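Long-range contacts in geranylgeranyl pyrophosphate synthase (PDB 5JFQ), which catalyses the successive addition of three isopentenyl diphosphate units to dimethylallyl diphosphate, making geranylgeranyl diphosphate and smaller amounts of farnesyl diphosphate: residues H77-V82 against T114-A119; S138-V143 against G177-I182; C144-E149 against M171-T176; S208-Q213 against R288-M293. One frame throughout, in Å; residues are numbered along the deposited sequence.

How the contacts relate
From the N terminus, contact 1 closes the first loop, bringing helix 105-123 back against helix 67-88. The next two helices, 130-159 and 165-190, form a hairpin held twice: contact 3 near its turn and contact 2 further along, so the loop of contact 3 lies wholly within that of contact 2. Contact 4 then closes the longest loop, joining helix 195-221 to helix 280-298. No loops cross. Contacts 1, 2 and 3 border the second subunit, whereas contact 4 lies on the other side of the chain's centre from contact 1. His-77 packs on Leu-179, Thr-80 on Ile-147 and Val-172 on Ile-210, making the four contacts one layered helical core.

Contact 1 of 4, residues H77-V82 against T114-A119; sequences HNFTLV and TLYAEA
Asn-78 opens the contact with its aliphatic base: CB rests 4.0 Å from CD1 of Leu-115, while its amide ND2 turns back to the carbonyl of Glu-74 in its own helix. Phe-79, one residue on, carries most of the meeting. Its CB sits beside CB of Leu-115 at 4.1 Å, and its ring lies flat over that of Tyr-116, a face-to-face stack with centroids 3.8 Å apart and planes inclined by only 19°. The Phe-79 CE2 corner comes over the centre of the tyrosine ring. Tyr-116 meets it there because its CG stands anti to the backbone N (chi1 -151°), and its hydroxyl carries on to the carbonyl of Asp-113 of the second subunit. A flat hydrocarbon ring suits this buried place, and an alanine in place of Phe-79 would probably open a gap over one face of the Tyr-116 ring, leaving the ring held mainly by its contacts with the second subunit. Last along the helix, Val-82 brings CG2 to 4.3 Å from CD1 of Leu-115, so this leucine branch is shared by two successive turns. The helices run nearly antiparallel, at 165°, as neighbours in the all-helical prenyl synthase fold; helix 67-88 also carries His-77, which by similarity binds isopentenyl diphosphate, and Asp-84, likewise a magnesium ligand by similarity.

Contact 2 of 4, residues S138-V143 against G177-I182; sequences SKLARV and GVLIGI
Ile-182 reaches across to Val-143 and Leu-140, and its side chain can be followed outward atom by atom. CB begins 4.0 Å from CG2 of Val-143. The short branch, CG2, lies between the backbone N and carbonyl carbon and rests on the other valine methyl, 3.9 Å from CG1 of Val-143. The long branch leaves the other way: CG1 stands anti to the backbone N (chi1 -176°) and the chain stays extended, carrying CD1 onto the backbone of the facing helix. There the terminal methyl lies over the peptide between Lys-139 and Leu-140, 3.7 Å from CB of Leu-140. Isoleucine suits this site because its short branch packs on the valine while its long one reaches the backbone one turn away.

Val-143 faces it as a compact wedge. Its CG1 also meets CD1 of Leu-179 at 3.9 Å, the two side chains crossing at about a right angle, and touches CG2 of Val-178 at the same 3.9 Å. An alanine in place of Val-143 would be likely to leave Ile-182, Leu-179 and Val-178 without their common partner and to open a gap between the helices.

The two helices run antiparallel, at 164°. Trp-202 of helix 195-221 covers Val-143, Val-178 and Ile-182 together, while Leu-179 packs on Ile-73 and Val-76 of helix 67-88 and Leu-140 on Leu-123 of helix 105-123.

Contact 3 of 4, residues C144-E149 against M171-T176; sequences CVEICE and MVRKKT
Ile-147 and Lys-175 bring the two backbones closest, CA to CA 4.5 Å, where the helix axes approach to 7.0 Å at an angle of 127°. At this crossing the carbonyl O of Lys-174 faces CA of Ile-147 at 3.6 Å in a CA-H...O contact, beside a wider pi-type turn at 173-176.

Glu-146 reaches over to Arg-173, extended from CG to NE, in a salt bridge that pairs two N-H groups with the two carboxylate oxygens. NH2 meets OE1 of Glu-146 at 3.1 Å in a weak, bent hydrogen bond; NH1 bonds to OE2 at 3.2 Å, less certainly because the position of NH1 is doubtful. The carboxylate and guanidinium planes stand 53° apart.

Lys-174 passes between the two acids with its hydrocarbon part: CB faces O of Glu-146, and CE lies beside OE1 of Glu-149, whose OE2 is hydrogen-bonded to the Tyr-33 hydroxyl of the second subunit. Its own NZ, 4.0 Å from OE2 of Glu-146, salt-bridges to Glu-170, an acid shared with Arg-173. A long lysine suits the place because its methylenes can pack while the ammonium reaches past them.

Lys-175 starts out away from the partner helix, but a bend at chi2 (48°) lays CD alongside the backbone, 3.7 Å from O of Ile-147. Its NZ then forms a salt bridge with Asp-84 of the first aspartate-rich DDxxD motif, a magnesium ligand by similarity. With Lys-175 and Thr-176 probably binding dimethylallyl diphosphate, this crossing forms part of the allylic substrate site characteristic of the family.

Contact 4 of 4, residues S208-Q213 against R288-M293; sequences SGIGFQ and REYIEM
Ser-208 lies opposite Ile-291 and Gly-211 opposite Tyr-290, their CA atoms 5.3 and 5.4 Å apart, on two helices that run nearly antiparallel (157°) with axes approaching to 7.8 Å. Such closeness is consistent with the small residues Ser-208 and Gly-211 at the crossing. Gly-211 presents bare backbone: its N comes 3.9 Å from CB of Tyr-290, and its CA takes the end of Ile-291. A beta carbon on the glycine would run into that isoleucine's terminal methyl.

Ile-291 fills the groove thus made. With CG1 anti to the carbonyl carbon (chi1 -64°), CD1 is carried to 3.7 Å from CA of Ser-208 and on toward CA of Gly-211 at 4.0 Å. Ser-208 points its side chain away from this methyl, and its OG bonds to the carbonyl of Tyr-204 one turn earlier.

Ile-210 covers one face of the Tyr-290 ring. Its CG2 stands 3.8 Å from the ring centroid, 19° off the normal, a CH-pi contact shifted slightly toward the rim on the CE2 side. CD1 reaches CE1 of the same ring more loosely, at 4.1 Å. Leu-169 of helix 165-190 packs on both Ile-210 and Tyr-290.

Among the modelled atoms no hydrogen bond or salt bridge spans these two segments. Their cohesion therefore rests on apolar, non-directional packing of methyls and ring, and on the fit of shapes where the isoleucine meets the glycine.

Contact 1 of 4, residues H77-V82 against T114-A119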
loop_
_atom_site.group_PDB
_atom_site.type_symbol
_atom_site.label_atom_id
_atom_site.label_comp_id
_atom_site.label_asym_id
_atom_site.label_seq_id
_atom_site.Cartn_x
_atom_site.Cartn_y
_atom_site.Cartn_z
ATOM N N HIS B 77 -8.318 -3.840 -6.012
ATOM C CA HIS B 77 -8.265 -3.913 -7.432
ATOM C C HIS B 77 -8.008 -2.569 -8.019
ATOM O O HIS B 77 -7.212 -2.451 -8.895
ATOM C CB HIS B 77 -9.523 -4.535 -8.002
ATOM C CG HIS B 77 -9.493 -4.716 -9.485
ATOM N ND1 HIS B 77 -8.527 -5.451 -10.124
ATOM C CD2 HIS B 77 -10.298 -4.238 -10.453
ATOM C CE1 HIS B 77 -8.743 -5.420 -11.420
ATOM N NE2 HIS B 77 -9.812 -4.693 -11.642
ATOM N N ASN B 78 -8.690 -1.553 -7.545
ATOM C CA ASN B 78 -8.483 -0.210 -8.075
ATOM C C ASN B 78 -7.102 0.322 -7.711
ATOM O O ASN B 78 -6.471 1.026 -8.504
ATOM C CB ASN B 78 -9.573 0.727 -7.582
ATOM C CG ASN B 78 -10.833 0.620 -8.398
ATOM O OD1 ASN B 78 -11.139 1.492 -9.213
ATOM N ND2 ASN B 78 -11.576 -0.464 -8.192
ATOM N N PHE B 79 -6.627 0.011 -6.510
ATOM C CA PHE B 79 -5.247 0.307 -6.178
ATOM C C PHE B 79 -4.307 -0.240 -7.247
ATOM O O PHE B 79 -3.462 0.496 -7.775
ATOM C CB PHE B 79 -4.920 -0.269 -4.797
ATOM C CG PHE B 79 -3.525 -0.831 -4.681
ATOM C CD1 PHE B 79 -2.421 -0.010 -4.779
ATOM C CD2 PHE B 79 -3.329 -2.174 -4.451
ATOM C CE1 PHE B 79 -1.151 -0.529 -4.678
ATOM C CE2 PHE B 79 -2.071 -2.678 -4.341
ATOM C CZ PHE B 79 -0.978 -1.856 -4.463
ATOM N N THR B 80 -4.438 -1.532 -7.587
ATOM C CA THR B 80 -3.497 -2.124 -8.539
ATOM C C THR B 80 -3.577 -1.419 -9.887
ATOM O O THR B 80 -2.544 -1.057 -10.463
ATOM C CB THR B 80 -3.729 -3.629 -8.698
ATOM O OG1 THR B 80 -5.062 -3.878 -9.146
ATOM C CG2 THR B 80 -3.487 -4.352 -7.391
ATOM N N LEU B 81 -4.798 -1.167 -10.377
ATOM C CA LEU B 81 -4.972 -0.425 -11.626
ATOM C C LEU B 81 -4.113 0.829 -11.650
ATOM O O LEU B 81 -3.349 1.063 -12.602
ATOM C CB LEU B 81 -6.438 -0.045 -11.835
ATOM C CG LEU B 81 -7.467 -1.168 -11.845
ATOM C CD1 LEU B 81 -8.790 -0.592 -12.278
ATOM C CD2 LEU B 81 -7.033 -2.327 -12.727
ATOM N N VAL B 82 -4.209 1.630 -10.585
ATOM C CA VAL B 82 -3.522 2.914 -10.542
ATOM C C VAL B 82 -2.012 2.720 -10.651
ATOM O O VAL B 82 -1.348 3.337 -11.496
ATOM C CB VAL B 82 -3.915 3.675 -9.269
ATOM C CG1 VAL B 82 -3.117 4.935 -9.142
ATOM C CG2 VAL B 82 -5.407 3.971 -9.285
ATOM N N THR B 114 -3.389 5.374 -1.109
ATOM C CA THR B 114 -4.547 5.727 -0.300
ATOM C C THR B 114 -5.633 4.668 -0.409
ATOM O O THR B 114 -6.159 4.190 0.603
ATOM C CB THR B 114 -5.103 7.077 -0.736
ATOM O OG1 THR B 114 -4.119 8.106 -0.547
ATOM C CG2 THR B 114 -6.364 7.390 0.069
ATOM N N LEU B 115 -5.998 4.305 -1.635
ATOM C CA LEU B 115 -6.889 3.170 -1.832
ATOM C C LEU B 115 -6.383 1.946 -1.077
ATOM O O LEU B 115 -7.161 1.232 -0.428
ATOM C CB LEU B 115 -7.024 2.880 -3.332
ATOM C CG LEU B 115 -7.825 3.940 -4.113
ATOM C CD1 LEU B 115 -7.726 3.748 -5.633
ATOM C CD2 LEU B 115 -9.296 3.978 -3.665
ATOM N N TYR B 116 -5.071 1.703 -1.138
ATOM C CA TYR B 116 -4.480 0.524 -0.505
ATOM C C TYR B 116 -4.786 0.494 0.989
ATOM O O TYR B 116 -5.245 -0.519 1.516
ATOM C CB TYR B 116 -2.969 0.531 -0.749
ATOM C CG TYR B 116 -2.224 -0.799 -0.812
ATOM C CD1 TYR B 116 -2.802 -2.019 -0.433
ATOM C CD2 TYR B 116 -0.901 -0.808 -1.248
ATOM C CE1 TYR B 116 -2.057 -3.214 -0.500
ATOM C CE2 TYR B 116 -0.151 -1.963 -1.314
ATOM C CZ TYR B 116 -0.714 -3.161 -0.957
ATOM O OH TYR B 116 0.115 -4.263 -1.076
ATOM N N ALA B 117 -4.517 1.596 1.692
ATOM C CA ALA B 117 -4.854 1.656 3.110
ATOM C C ALA B 117 -6.367 1.621 3.306
ATOM O O ALA B 117 -6.872 0.932 4.208
ATOM C CB ALA B 117 -4.255 2.911 3.755
ATOM N N GLU B 118 -7.107 2.344 2.457
ATOM C CA GLU B 118 -8.548 2.412 2.633
ATOM C C GLU B 118 -9.165 1.025 2.591
ATOM O O GLU B 118 -10.125 0.750 3.327
ATOM C CB GLU B 118 -9.166 3.336 1.588
ATOM C CG GLU B 118 -9.132 4.806 1.988
ATOM C CD GLU B 118 -9.653 5.751 0.898
ATOM O OE1 GLU B 118 -9.413 5.490 -0.314
ATOM O OE2 GLU B 118 -10.293 6.774 1.263
ATOM N N ALA B 119 -8.577 0.119 1.804
ATOM C CA ALA B 119 -9.124 -1.230 1.687
ATOM C C ALA B 119 -9.011 -1.984 3.001
ATOM O O ALA B 119 -9.940 -2.694 3.400
ATOM C CB ALA B 119 -8.421 -2.005 0.574
#

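Contact 2 of 4, residues S138-V143 against G177-I182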
loop_
_atom_site.group_PDB
_atom_site.type_symbol
_atom_site.label_atom_id
_atom_site.label_comp_id
_atom_site.label_asym_id
_atom_site.label_seq_id
_atom_site.Cartn_x
_atom_site.Cartn_y
_atom_site.Cartn_z
ATOM N N SER B 138 -5.086 -10.953 7.106
ATOM C CA SER B 138 -3.844 -11.664 6.832
ATOM C C SER B 138 -3.829 -12.256 5.424
ATOM O O SER B 138 -2.813 -12.174 4.707
ATOM C CB SER B 138 -3.650 -12.770 7.865
ATOM O OG SER B 138 -2.549 -13.587 7.516
ATOM N N LYS B 139 -4.951 -12.859 5.018
ATOM C CA LYS B 139 -5.031 -13.494 3.710
ATOM C C LYS B 139 -5.038 -12.462 2.583
ATOM O O LYS B 139 -4.342 -12.634 1.575
ATOM C CB LYS B 139 -6.260 -14.394 3.677
ATOM C CG LYS B 139 -6.098 -15.634 4.593
ATOM C CD LYS B 139 -7.437 -16.310 4.898
ATOM C CE LYS B 139 -7.299 -17.458 5.904
ATOM N NZ LYS B 139 -6.736 -18.732 5.362
ATOM N N LEU B 140 -5.790 -11.373 2.753
ATOM C CA LEU B 140 -5.818 -10.313 1.759
ATOM C C LEU B 140 -4.482 -9.601 1.648
ATOM O O LEU B 140 -4.116 -9.129 0.569
ATOM C CB LEU B 140 -6.911 -9.312 2.102
ATOM C CG LEU B 140 -6.958 -8.085 1.195
ATOM C CD1 LEU B 140 -7.221 -8.468 -0.261
ATOM C CD2 LEU B 140 -8.004 -7.124 1.686
ATOM N N ALA B 141 -3.742 -9.503 2.743
ATOM C CA ALA B 141 -2.446 -8.846 2.662
ATOM C C ALA B 141 -1.431 -9.732 1.948
ATOM O O ALA B 141 -0.575 -9.233 1.211
ATOM C CB ALA B 141 -1.966 -8.466 4.067
ATOM N N ARG B 142 -1.496 -11.047 2.170
ATOM C CA ARG B 142 -0.631 -11.966 1.438
ATOM C C ARG B 142 -0.979 -11.958 -0.039
ATOM O O ARG B 142 -0.098 -12.027 -0.909
ATOM C CB ARG B 142 -0.781 -13.376 1.997
ATOM C CG ARG B 142 0.000 -13.626 3.257
ATOM C CD ARG B 142 1.173 -14.596 2.993
ATOM N NE ARG B 142 1.888 -14.331 1.741
ATOM C CZ ARG B 142 2.994 -13.593 1.631
ATOM N NH1 ARG B 142 3.541 -13.013 2.690
ATOM N NH2 ARG B 142 3.563 -13.433 0.440
ATOM N N VAL B 143 -2.278 -11.900 -0.325
ATOM C CA VAL B 143 -2.770 -11.744 -1.684
ATOM C C VAL B 143 -2.146 -10.514 -2.327
ATOM O O VAL B 143 -1.639 -10.574 -3.455
ATOM C CB VAL B 143 -4.315 -11.688 -1.646
ATOM C CG1 VAL B 143 -4.894 -11.072 -2.899
ATOM C CG2 VAL B 143 -4.874 -13.079 -1.400
ATOM N N GLY B 177 -5.177 -13.765 -10.489
ATOM C CA GLY B 177 -5.923 -14.898 -9.982
ATOM C C GLY B 177 -6.246 -14.852 -8.499
ATOM O O GLY B 177 -7.417 -14.997 -8.114
ATOM N N VAL B 178 -5.226 -14.649 -7.651
ATOM C CA VAL B 178 -5.457 -14.698 -6.205
ATOM C C VAL B 178 -6.441 -13.623 -5.772
ATOM O O VAL B 178 -7.278 -13.863 -4.898
ATOM C CB VAL B 178 -4.141 -14.599 -5.408
ATOM C CG1 VAL B 178 -3.296 -15.868 -5.571
ATOM C CG2 VAL B 178 -3.359 -13.320 -5.754
ATOM N N LEU B 179 -6.379 -12.430 -6.361
ATOM C CA LEU B 179 -7.399 -11.455 -5.989
ATOM C C LEU B 179 -8.784 -11.953 -6.372
ATOM O O LEU B 179 -9.772 -11.603 -5.720
ATOM C CB LEU B 179 -7.138 -10.085 -6.610
ATOM C CG LEU B 179 -7.975 -8.974 -5.975
ATOM C CD1 LEU B 179 -7.672 -8.893 -4.500
ATOM C CD2 LEU B 179 -7.738 -7.633 -6.623
ATOM N N ILE B 180 -8.879 -12.787 -7.405
ATOM C CA ILE B 180 -10.181 -13.358 -7.707
ATOM C C ILE B 180 -10.462 -14.534 -6.794
ATOM O O ILE B 180 -11.609 -14.752 -6.405
ATOM C CB ILE B 180 -10.273 -13.748 -9.186
ATOM C CG1 ILE B 180 -9.916 -12.531 -10.045
ATOM C CG2 ILE B 180 -11.680 -14.225 -9.491
ATOM C CD1 ILE B 180 -10.076 -12.728 -11.539
ATOM N N GLY B 181 -9.430 -15.288 -6.413
ATOM C CA GLY B 181 -9.622 -16.355 -5.438
ATOM C C GLY B 181 -10.124 -15.857 -4.090
ATOM O O GLY B 181 -11.038 -16.440 -3.494
ATOM N N ILE B 182 -9.531 -14.773 -3.582
ATOM C CA ILE B 182 -9.923 -14.311 -2.258
ATOM C C ILE B 182 -11.282 -13.633 -2.307
ATOM O O ILE B 182 -12.006 -13.633 -1.302
ATOM C CB ILE B 182 -8.852 -13.394 -1.642
ATOM C CG1 ILE B 182 -9.267 -13.015 -0.219
ATOM C CG2 ILE B 182 -8.657 -12.157 -2.487
ATOM C CD1 ILE B 182 -8.162 -12.500 0.634
#

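Contact 3 of 4, residues C144-E149 against M171-T176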
loop_
_atom_site.group_PDB
_atom_site.type_symbol
_atom_site.label_atom_id
_atom_site.label_comp_id
_atom_site.label_asym_id
_atom_site.label_seq_id
_atom_site.Cartn_x
_atom_site.Cartn_y
_atom_site.Cartn_z
ATOM N N CYS B 144 -2.128 -9.395 -1.600
ATOM C CA CYS B 144 -1.543 -8.171 -2.131
ATOM C C CYS B 144 -0.043 -8.328 -2.363
ATOM O O CYS B 144 0.498 -7.807 -3.342
ATOM C CB CYS B 144 -1.837 -7.012 -1.182
ATOM S SG CYS B 144 -3.596 -6.552 -1.122
ATOM N N VAL B 145 0.649 -9.044 -1.478
ATOM C CA VAL B 145 2.061 -9.313 -1.720
ATOM C C VAL B 145 2.222 -10.079 -3.019
ATOM O O VAL B 145 3.129 -9.802 -3.810
ATOM C CB VAL B 145 2.681 -10.076 -0.533
ATOM C CG1 VAL B 145 4.090 -10.526 -0.864
ATOM C CG2 VAL B 145 2.668 -9.217 0.737
ATOM N N GLU B 146 1.327 -11.035 -3.275
ATOM C CA GLU B 146 1.482 -11.888 -4.446
ATOM C C GLU B 146 1.167 -11.137 -5.731
ATOM O O GLU B 146 1.861 -11.318 -6.733
ATOM C CB GLU B 146 0.613 -13.128 -4.312
ATOM C CG GLU B 146 1.167 -14.119 -3.310
ATOM C CD GLU B 146 0.910 -15.552 -3.723
ATOM O OE1 GLU B 146 -0.173 -16.079 -3.388
ATOM O OE2 GLU B 146 1.785 -16.143 -4.404
ATOM N N ILE B 147 0.137 -10.284 -5.723
ATOM C CA ILE B 147 -0.113 -9.424 -6.881
ATOM C C ILE B 147 1.136 -8.627 -7.227
ATOM O O ILE B 147 1.501 -8.498 -8.399
ATOM C CB ILE B 147 -1.311 -8.487 -6.628
ATOM C CG1 ILE B 147 -2.546 -9.272 -6.179
ATOM C CG2 ILE B 147 -1.607 -7.643 -7.872
ATOM C CD1 ILE B 147 -3.769 -8.413 -6.052
ATOM N N CYS B 148 1.804 -8.076 -6.213
ATOM C CA CYS B 148 3.056 -7.363 -6.444
ATOM C C CYS B 148 4.116 -8.305 -6.997
ATOM O O CYS B 148 4.853 -7.959 -7.927
ATOM C CB CYS B 148 3.545 -6.719 -5.143
ATOM S SG CYS B 148 2.452 -5.479 -4.438
ATOM N N GLU B 149 4.224 -9.496 -6.406
ATOM C CA GLU B 149 5.122 -10.504 -6.946
ATOM C C GLU B 149 4.761 -10.826 -8.395
ATOM O O GLU B 149 5.646 -10.963 -9.244
ATOM C CB GLU B 149 5.082 -11.760 -6.073
ATOM C CG GLU B 149 5.664 -11.565 -4.678
ATOM C CD GLU B 149 5.609 -12.832 -3.838
ATOM O OE1 GLU B 149 4.948 -13.800 -4.275
ATOM O OE2 GLU B 149 6.221 -12.865 -2.740
ATOM N N MET B 171 2.590 -16.616 -12.907
ATOM C CA MET B 171 2.442 -15.168 -12.888
ATOM C C MET B 171 0.980 -14.769 -12.972
ATOM O O MET B 171 0.538 -13.873 -12.251
ATOM C CB MET B 171 3.237 -14.534 -14.027
ATOM C CG MET B 171 3.107 -13.030 -14.089
ATOM S SD MET B 171 1.644 -12.488 -14.983
ATOM C CE MET B 171 1.970 -13.165 -16.627
ATOM N N VAL B 172 0.219 -15.395 -13.871
ATOM C CA VAL B 172 -1.189 -15.031 -13.985
ATOM C C VAL B 172 -1.930 -15.403 -12.709
ATOM O O VAL B 172 -2.836 -14.679 -12.268
ATOM C CB VAL B 172 -1.834 -15.665 -15.235
ATOM C CG1 VAL B 172 -1.911 -17.156 -15.109
ATOM C CG2 VAL B 172 -3.230 -15.135 -15.408
ATOM N N ARG B 173 -1.534 -16.508 -12.076
ATOM C CA ARG B 173 -2.167 -16.917 -10.829
ATOM C C ARG B 173 -2.016 -15.835 -9.764
ATOM O O ARG B 173 -2.981 -15.503 -9.060
ATOM C CB ARG B 173 -1.563 -18.246 -10.366
ATOM C CG ARG B 173 -2.023 -18.722 -9.009
ATOM C CD ARG B 173 -0.983 -19.620 -8.363
ATOM N NE ARG B 173 -1.116 -19.548 -6.918
ATOM C CZ ARG B 173 -0.293 -18.881 -6.118
ATOM N NH1 ARG B 173 0.753 -18.245 -6.625
ATOM N NH2 ARG B 173 -0.512 -18.863 -4.807
ATOM N N LYS B 174 -0.816 -15.257 -9.654
ATOM C CA LYS B 174 -0.578 -14.171 -8.712
ATOM C C LYS B 174 -1.169 -12.853 -9.209
ATOM O O LYS B 174 -1.825 -12.136 -8.445
ATOM C CB LYS B 174 0.920 -14.005 -8.466
ATOM C CG LYS B 174 1.618 -15.146 -7.769
ATOM C CD LYS B 174 3.041 -14.703 -7.437
ATOM C CE LYS B 174 3.819 -15.732 -6.643
ATOM N NZ LYS B 174 4.258 -16.897 -7.461
ATOM N N LYS B 175 -0.955 -12.518 -10.486
ATOM C CA LYS B 175 -1.200 -11.147 -10.928
ATOM C C LYS B 175 -2.687 -10.829 -10.963
ATOM O O LYS B 175 -3.105 -9.743 -10.543
ATOM C CB LYS B 175 -0.561 -10.892 -12.300
ATOM C CG LYS B 175 -0.661 -9.433 -12.777
ATOM C CD LYS B 175 -0.237 -8.446 -11.676
ATOM C CE LYS B 175 -0.558 -6.977 -12.009
ATOM N NZ LYS B 175 -2.010 -6.622 -12.031
ATOM N N THR B 176 -3.503 -11.757 -11.458
ATOM C CA THR B 176 -4.936 -11.524 -11.498
ATOM C C THR B 176 -5.771 -12.629 -10.851
ATOM O O THR B 176 -6.969 -12.418 -10.640
ATOM C CB THR B 176 -5.393 -11.308 -12.949
ATOM O OG1 THR B 176 -5.040 -12.452 -13.733
ATOM C CG2 THR B 176 -4.722 -10.052 -13.556
#

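Contact 4 of 4, residues S208-Q213 against R288-M293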
loop_
_atom_site.group_PDB
_atom_site.type_symbol
_atom_site.label_atom_id
_atom_site.label_comp_id
_atom_site.label_asym_id
_atom_site.label_seq_id
_atom_site.Cartn_x
_atom_site.Cartn_y
_atom_site.Cartn_z
ATOM N N SER B 208 -10.989 -19.307 -12.207
ATOM C CA SER B 208 -11.755 -18.317 -12.940
ATOM C C SER B 208 -10.864 -17.164 -13.377
ATOM O O SER B 208 -11.026 -16.636 -14.479
ATOM C CB SER B 208 -12.911 -17.827 -12.086
ATOM O OG SER B 208 -13.604 -18.944 -11.558
ATOM N N GLY B 209 -9.886 -16.796 -12.550
ATOM C CA GLY B 209 -9.012 -15.694 -12.912
ATOM C C GLY B 209 -8.139 -16.021 -14.108
ATOM O O GLY B 209 -8.096 -15.274 -15.089
ATOM N N ILE B 210 -7.447 -17.155 -14.050
ATOM C CA ILE B 210 -6.546 -17.527 -15.131
ATOM C C ILE B 210 -7.303 -17.644 -16.444
ATOM O O ILE B 210 -6.953 -17.003 -17.440
ATOM C CB ILE B 210 -5.811 -18.823 -14.776
ATOM C CG1 ILE B 210 -5.021 -18.569 -13.489
ATOM C CG2 ILE B 210 -4.924 -19.254 -15.934
ATOM C CD1 ILE B 210 -4.460 -19.794 -12.855
ATOM N N GLY B 211 -8.354 -18.453 -16.464
ATOM C CA GLY B 211 -9.209 -18.495 -17.637
ATOM C C GLY B 211 -9.681 -17.119 -18.059
ATOM O O GLY B 211 -9.647 -16.777 -19.244
ATOM N N PHE B 212 -10.109 -16.302 -17.092
ATOM C CA PHE B 212 -10.543 -14.945 -17.408
ATOM C C PHE B 212 -9.421 -14.151 -18.043
ATOM O O PHE B 212 -9.667 -13.301 -18.905
ATOM C CB PHE B 212 -11.036 -14.252 -16.140
ATOM C CG PHE B 212 -11.288 -12.793 -16.295
ATOM C CD1 PHE B 212 -12.443 -12.335 -16.897
ATOM C CD2 PHE B 212 -10.388 -11.871 -15.794
ATOM C CE1 PHE B 212 -12.686 -10.977 -17.019
ATOM C CE2 PHE B 212 -10.624 -10.511 -15.913
ATOM C CZ PHE B 212 -11.769 -10.065 -16.530
ATOM N N GLN B 213 -8.181 -14.427 -17.643
ATOM C CA GLN B 213 -7.048 -13.721 -18.231
ATOM C C GLN B 213 -6.777 -14.205 -19.645
ATOM O O GLN B 213 -6.665 -13.401 -20.579
ATOM C CB GLN B 213 -5.800 -13.910 -17.368
ATOM C CG GLN B 213 -4.589 -13.176 -17.914
ATOM C CD GLN B 213 -4.761 -11.667 -17.862
ATOM O OE1 GLN B 213 -5.082 -11.105 -16.810
ATOM N NE2 GLN B 213 -4.562 -11.005 -19.002
ATOM N N ARG B 288 -10.646 -22.767 -21.229
ATOM C CA ARG B 288 -11.850 -23.517 -20.888
ATOM C C ARG B 288 -11.566 -24.566 -19.823
ATOM O O ARG B 288 -12.387 -24.768 -18.918
ATOM C CB ARG B 288 -12.443 -24.171 -22.135
ATOM N N GLU B 289 -10.410 -25.240 -19.894
ATOM C CA GLU B 289 -10.153 -26.245 -18.867
ATOM C C GLU B 289 -9.867 -25.625 -17.508
ATOM O O GLU B 289 -9.825 -26.352 -16.511
ATOM C CB GLU B 289 -9.012 -27.190 -19.269
ATOM C CG GLU B 289 -7.917 -26.596 -20.114
ATOM N N TYR B 290 -9.703 -24.302 -17.437
ATOM C CA TYR B 290 -9.594 -23.630 -16.147
ATOM C C TYR B 290 -10.968 -23.334 -15.560
ATOM O O TYR B 290 -11.239 -23.666 -14.399
ATOM C CB TYR B 290 -8.775 -22.347 -16.294
ATOM C CG TYR B 290 -7.311 -22.599 -16.066
ATOM C CD1 TYR B 290 -6.864 -23.036 -14.822
ATOM C CD2 TYR B 290 -6.377 -22.436 -17.091
ATOM C CE1 TYR B 290 -5.526 -23.293 -14.595
ATOM C CE2 TYR B 290 -5.038 -22.689 -16.877
ATOM C CZ TYR B 290 -4.615 -23.118 -15.624
ATOM O OH TYR B 290 -3.286 -23.381 -15.369
ATOM N N ILE B 291 -11.843 -22.715 -16.360
ATOM C CA ILE B 291 -13.208 -22.430 -15.927
ATOM C C ILE B 291 -13.907 -23.700 -15.470
ATOM O O ILE B 291 -14.678 -23.690 -14.502
ATOM C CB ILE B 291 -13.980 -21.737 -17.060
ATOM C CG1 ILE B 291 -13.336 -20.392 -17.356
ATOM C CG2 ILE B 291 -15.462 -21.623 -16.736
ATOM C CD1 ILE B 291 -12.771 -19.675 -16.173
ATOM N N GLU B 292 -13.651 -24.812 -16.154
ATOM C CA GLU B 292 -14.226 -26.076 -15.723
ATOM C C GLU B 292 -13.624 -26.517 -14.399
ATOM O O GLU B 292 -14.351 -26.943 -13.492
ATOM C CB GLU B 292 -14.029 -27.126 -16.815
ATOM C CG GLU B 292 -14.817 -26.800 -18.072
ATOM C CD GLU B 292 -16.321 -26.793 -17.827
ATOM O OE1 GLU B 292 -16.826 -27.835 -17.349
ATOM O OE2 GLU B 292 -16.987 -25.761 -18.105
ATOM N N MET B 293 -12.303 -26.379 -14.251
ATOM C CA MET B 293 -11.672 -26.656 -12.966
ATOM C C MET B 293 -12.240 -25.778 -11.853
ATOM O O MET B 293 -12.197 -26.164 -10.677
ATOM C CB MET B 293 -10.165 -26.456 -13.078
ATOM C CG MET B 293 -9.329 -27.630 -12.592
ATOM S SD MET B 293 -7.548 -27.292 -12.736
ATOM C CE MET B 293 -7.425 -26.608 -14.396
#